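Local atomic coordinates of alkane monooxygenase (Geobacillus thermodenitrificans, PDB entry 3B9O), a protein that belongs to the luciferase-like monooxygenases, folds as a TIM barrel and binds flavin mononucleotide. Residues H197-S202 with F206-P211; P395-Q398 with L402-V405. One frame throughout, in Å; residues are numbered along the deposited sequence.

Interaction 1: H197-S202 with F206-P211; sequences HEINHS and FEVPGP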
# COMPACT_ATOMS: atom_id res chain seq x y z
N HIS A 197 10.24 25.50 15.31
CA HIS A 197 10.69 26.32 14.17
C HIS A 197 9.73 26.39 13.01
O HIS A 197 9.15 25.37 12.61
CB HIS A 197 12.06 25.80 13.64
CG HIS A 197 13.09 25.62 14.70
ND1 HIS A 197 13.67 26.68 15.34
CD2 HIS A 197 13.62 24.50 15.25
CE1 HIS A 197 14.51 26.23 16.25
NE2 HIS A 197 14.50 24.91 16.21
N GLU A 198 9.57 27.59 12.43
CA GLU A 198 8.93 27.72 11.11
C GLU A 198 9.76 26.92 10.12
O GLU A 198 10.97 26.72 10.31
CB GLU A 198 8.84 29.19 10.67
CG GLU A 198 7.72 29.96 11.30
CD GLU A 198 7.73 31.46 10.99
OE1 GLU A 198 8.64 31.98 10.28
OE2 GLU A 198 6.79 32.13 11.48
N ILE A 199 9.11 26.39 9.09
CA ILE A 199 9.84 25.67 8.03
C ILE A 199 10.11 26.57 6.82
O ILE A 199 11.00 26.28 6.02
CB ILE A 199 9.13 24.35 7.57
CG1 ILE A 199 7.75 24.66 6.96
CG2 ILE A 199 9.12 23.33 8.73
CD1 ILE A 199 7.10 23.52 6.11
N ASN A 200 9.33 27.64 6.69
CA ASN A 200 9.51 28.59 5.59
C ASN A 200 9.68 27.92 4.25
O ASN A 200 10.67 28.17 3.50
CB ASN A 200 10.68 29.53 5.87
CG ASN A 200 10.47 30.29 7.14
OD1 ASN A 200 11.28 30.22 8.05
ND2 ASN A 200 9.33 30.98 7.25
N HIS A 201 8.71 27.06 3.94
CA HIS A 201 8.69 26.40 2.66
C HIS A 201 8.05 27.28 1.61
O HIS A 201 7.01 27.88 1.81
CB HIS A 201 7.97 25.04 2.72
CG HIS A 201 7.77 24.43 1.37
ND1 HIS A 201 8.64 23.51 0.84
CD2 HIS A 201 6.83 24.67 0.42
CE1 HIS A 201 8.24 23.20 -0.39
NE2 HIS A 201 7.15 23.88 -0.66
N SER A 202 8.67 27.28 0.45
CA SER A 202 8.26 28.11 -0.64
C SER A 202 8.61 27.34 -1.90
O SER A 202 9.78 27.07 -2.14
CB SER A 202 9.05 29.44 -0.54
OG SER A 202 8.26 30.48 -1.07
N PHE A 206 3.37 24.87 -3.29
CA PHE A 206 3.06 25.17 -1.89
C PHE A 206 3.84 26.30 -1.29
O PHE A 206 5.03 26.51 -1.59
CB PHE A 206 3.28 23.89 -1.05
CG PHE A 206 2.45 22.73 -1.50
CD1 PHE A 206 3.04 21.60 -2.04
CD2 PHE A 206 1.05 22.80 -1.39
CE1 PHE A 206 2.26 20.53 -2.46
CE2 PHE A 206 0.26 21.76 -1.81
CZ PHE A 206 0.86 20.61 -2.36
N GLU A 207 3.19 26.99 -0.37
CA GLU A 207 3.81 27.99 0.46
C GLU A 207 3.35 27.70 1.90
O GLU A 207 2.17 27.88 2.23
CB GLU A 207 3.35 29.40 0.02
CG GLU A 207 4.11 30.54 0.71
CD GLU A 207 5.49 30.73 0.08
OE1 GLU A 207 5.64 30.54 -1.15
OE2 GLU A 207 6.43 31.08 0.82
N VAL A 208 4.28 27.23 2.73
CA VAL A 208 3.98 26.75 4.08
C VAL A 208 5.03 27.25 5.05
O VAL A 208 6.09 26.65 5.19
CB VAL A 208 3.88 25.19 4.16
CG1 VAL A 208 3.58 24.73 5.61
CG2 VAL A 208 2.84 24.67 3.20
N PRO A 209 4.76 28.39 5.70
CA PRO A 209 5.68 28.93 6.72
C PRO A 209 5.93 28.00 7.92
O PRO A 209 7.01 28.03 8.49
CB PRO A 209 5.05 30.26 7.15
CG PRO A 209 3.67 30.30 6.53
CD PRO A 209 3.58 29.24 5.45
N GLY A 210 4.98 27.14 8.27
CA GLY A 210 5.20 26.26 9.44
C GLY A 210 4.86 27.12 10.63
O GLY A 210 4.27 28.22 10.44
N PRO A 211 5.17 26.67 11.85
CA PRO A 211 5.75 25.38 12.25
C PRO A 211 4.70 24.26 12.12
O PRO A 211 3.50 24.53 11.83
CB PRO A 211 6.12 25.60 13.71
CG PRO A 211 5.13 26.63 14.18
CD PRO A 211 4.88 27.52 13.02
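H201 and V208 form the hydrogen-bonded pair of a short antiparallel hairpin: H201 N reaches V208 O at 2.9 Å, and V208 N returns to H201 O at 3.0 Å. Beyond the strands, P209 O takes a nearly straight bond from N200 N (3.0 Å, 172°) and a weak, bent one from I199 N, gripping the chain at 199-200. On the face with S202 and E207, the serine OG sits across the end of the carboxylate, 2.6 Å from E207 OE1 and 2.7 Å from E207 OE2. The E207 chain bends at chi2 (78°) to fold its acid back over the neighbouring strand. On the other face H201 packs on helix 154-174, and V208 on H111 and on Y113 of helix 112-125. The H201 ring presents its CD2 edge to F206 O at 3.3 Å, while its nitrogens bond E163 and K170. Apolar packing is slight: I199 CD1 touches V208 CG1 at 3.8 Å. P211, after a cis peptide, sets its CB 3.2 Å from H197 O. The chemistry implies a largely polar hairpin, in which a lysine donating to ND1 and an acid accepting at NE2 would be consistent with a neutral H201 ring protonated on NE2.

Interaction 2: P395-Q398 with L402-V405; sequences PELQ and LYRV
L397 and L402 meet twice, once through the backbone and once through side chains. L402 N donates to L397 O at 2.9 Å with an N-H...O angle of 155°, a bond reaching back five residues over the end of helix 384-399. A water adds a second polar link: it donates both to Q398 O, at 2.9 Å, and to Y403 O, at 2.6 Å, joining the last turn of the helix to the chain folded back beside it. Apolar contacts accompany these bonds. L397 and L402 cross at about a right angle, with L397 CD1 4.2 Å from L402 CD1, and the CB atoms of L397 and Y403 press together at 3.5 Å. Y403 has its CG anti to the backbone N (chi1 -175°), which carries the ring back past the helix; Q398 CG meets the ring edge, 3.9 Å from Y403 CD2. The phenol OH goes on to bond the carbonyl of G49, and R404, whose side chain leaves the backbone away from 395-398, forms a salt bridge with D52. Both L397 and Y403 also rest on I7 of strand 6-12. A six-to-one backbone bond with an apolar pair at its two ends is consistent with a Schellman motif, here ending the helix that follows strand 374-378 of the TIM barrel and turning the chain toward the N-terminal ends of strands 6-12 and 53-57.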
# COMPACT_ATOMS: atom_id res chain seq x y z
N PRO A 395 2.86 -21.68 9.28
CA PRO A 395 3.72 -22.66 10.00
C PRO A 395 4.81 -23.29 9.09
O PRO A 395 5.94 -23.53 9.54
CB PRO A 395 2.72 -23.74 10.50
CG PRO A 395 1.41 -23.06 10.47
CD PRO A 395 1.44 -22.07 9.31
N GLU A 396 4.46 -23.49 7.82
CA GLU A 396 5.41 -23.99 6.82
C GLU A 396 6.57 -23.01 6.60
O GLU A 396 7.73 -23.39 6.59
CB GLU A 396 4.67 -24.25 5.51
CG GLU A 396 5.59 -24.69 4.33
CD GLU A 396 6.10 -26.12 4.47
OE1 GLU A 396 5.51 -26.91 5.26
OE2 GLU A 396 7.10 -26.43 3.78
N LEU A 397 6.24 -21.74 6.40
CA LEU A 397 7.24 -20.69 6.31
C LEU A 397 8.10 -20.59 7.58
O LEU A 397 9.31 -20.40 7.49
CB LEU A 397 6.55 -19.33 6.08
CG LEU A 397 6.39 -18.69 4.71
CD1 LEU A 397 6.82 -19.51 3.51
CD2 LEU A 397 5.08 -17.87 4.54
N GLN A 398 7.46 -20.66 8.74
CA GLN A 398 8.16 -20.55 10.05
C GLN A 398 9.18 -21.69 10.29
O GLN A 398 10.32 -21.44 10.68
CB GLN A 398 7.15 -20.50 11.20
CG GLN A 398 6.38 -19.17 11.27
CD GLN A 398 5.23 -19.15 12.28
OE1 GLN A 398 4.94 -18.08 12.86
NE2 GLN A 398 4.57 -20.27 12.48
N LEU A 402 11.71 -18.88 7.15
CA LEU A 402 11.37 -17.89 6.10
C LEU A 402 10.39 -16.79 6.56
O LEU A 402 9.93 -15.96 5.76
CB LEU A 402 10.76 -18.62 4.90
CG LEU A 402 11.73 -19.48 4.07
CD1 LEU A 402 10.87 -20.39 3.20
CD2 LEU A 402 12.67 -18.63 3.23
N TYR A 403 10.01 -16.84 7.84
CA TYR A 403 8.94 -15.97 8.32
C TYR A 403 8.99 -15.96 9.83
O TYR A 403 9.21 -16.99 10.43
CB TYR A 403 7.58 -16.50 7.90
CG TYR A 403 6.36 -15.65 8.23
CD1 TYR A 403 6.11 -14.43 7.57
CD2 TYR A 403 5.38 -16.12 9.14
CE1 TYR A 403 4.96 -13.66 7.85
CE2 TYR A 403 4.22 -15.37 9.41
CZ TYR A 403 4.00 -14.16 8.74
OH TYR A 403 2.85 -13.42 8.98
N ARG A 404 8.73 -14.79 10.41
CA ARG A 404 8.94 -14.58 11.84
C ARG A 404 8.08 -15.52 12.66
O ARG A 404 6.91 -15.73 12.35
CB ARG A 404 8.67 -13.11 12.22
CG ARG A 404 7.17 -12.68 12.21
CD ARG A 404 6.99 -11.23 12.83
NE ARG A 404 7.82 -10.36 12.01
CZ ARG A 404 7.47 -9.90 10.81
NH1 ARG A 404 6.25 -10.17 10.33
NH2 ARG A 404 8.33 -9.18 10.10
N VAL A 405 8.64 -16.07 13.71
CA VAL A 405 7.80 -16.82 14.63
C VAL A 405 7.15 -15.91 15.66
O VAL A 405 6.09 -16.25 16.20
CB VAL A 405 8.46 -18.10 15.23
CG1 VAL A 405 9.50 -18.70 14.27
CG2 VAL A 405 9.01 -17.87 16.53
O HOH W 1 11.20 -18.72 10.63

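How the interactions relate
Interactions 1 and 2 lie on opposite sides of the chain's centre, with their own centres 46 Å apart and their nearest atoms about 33 Å apart, so neither touches the other. They follow in series along the chain. Interaction 1, 28 Å from the centre of the chain, is a hairpin in the long excursion between barrel strands 130-135 and 223-227; interaction 2, at 23 Å, comes after strand 374-378, the last of the barrel sheet, and packs against its first, 6-12. The residues around flavin mononucleotide fall between positions 57 and 245, so 395-405 contributes none of them. Both lie at the periphery: one is a surface contact, largely polar, the other partly buried.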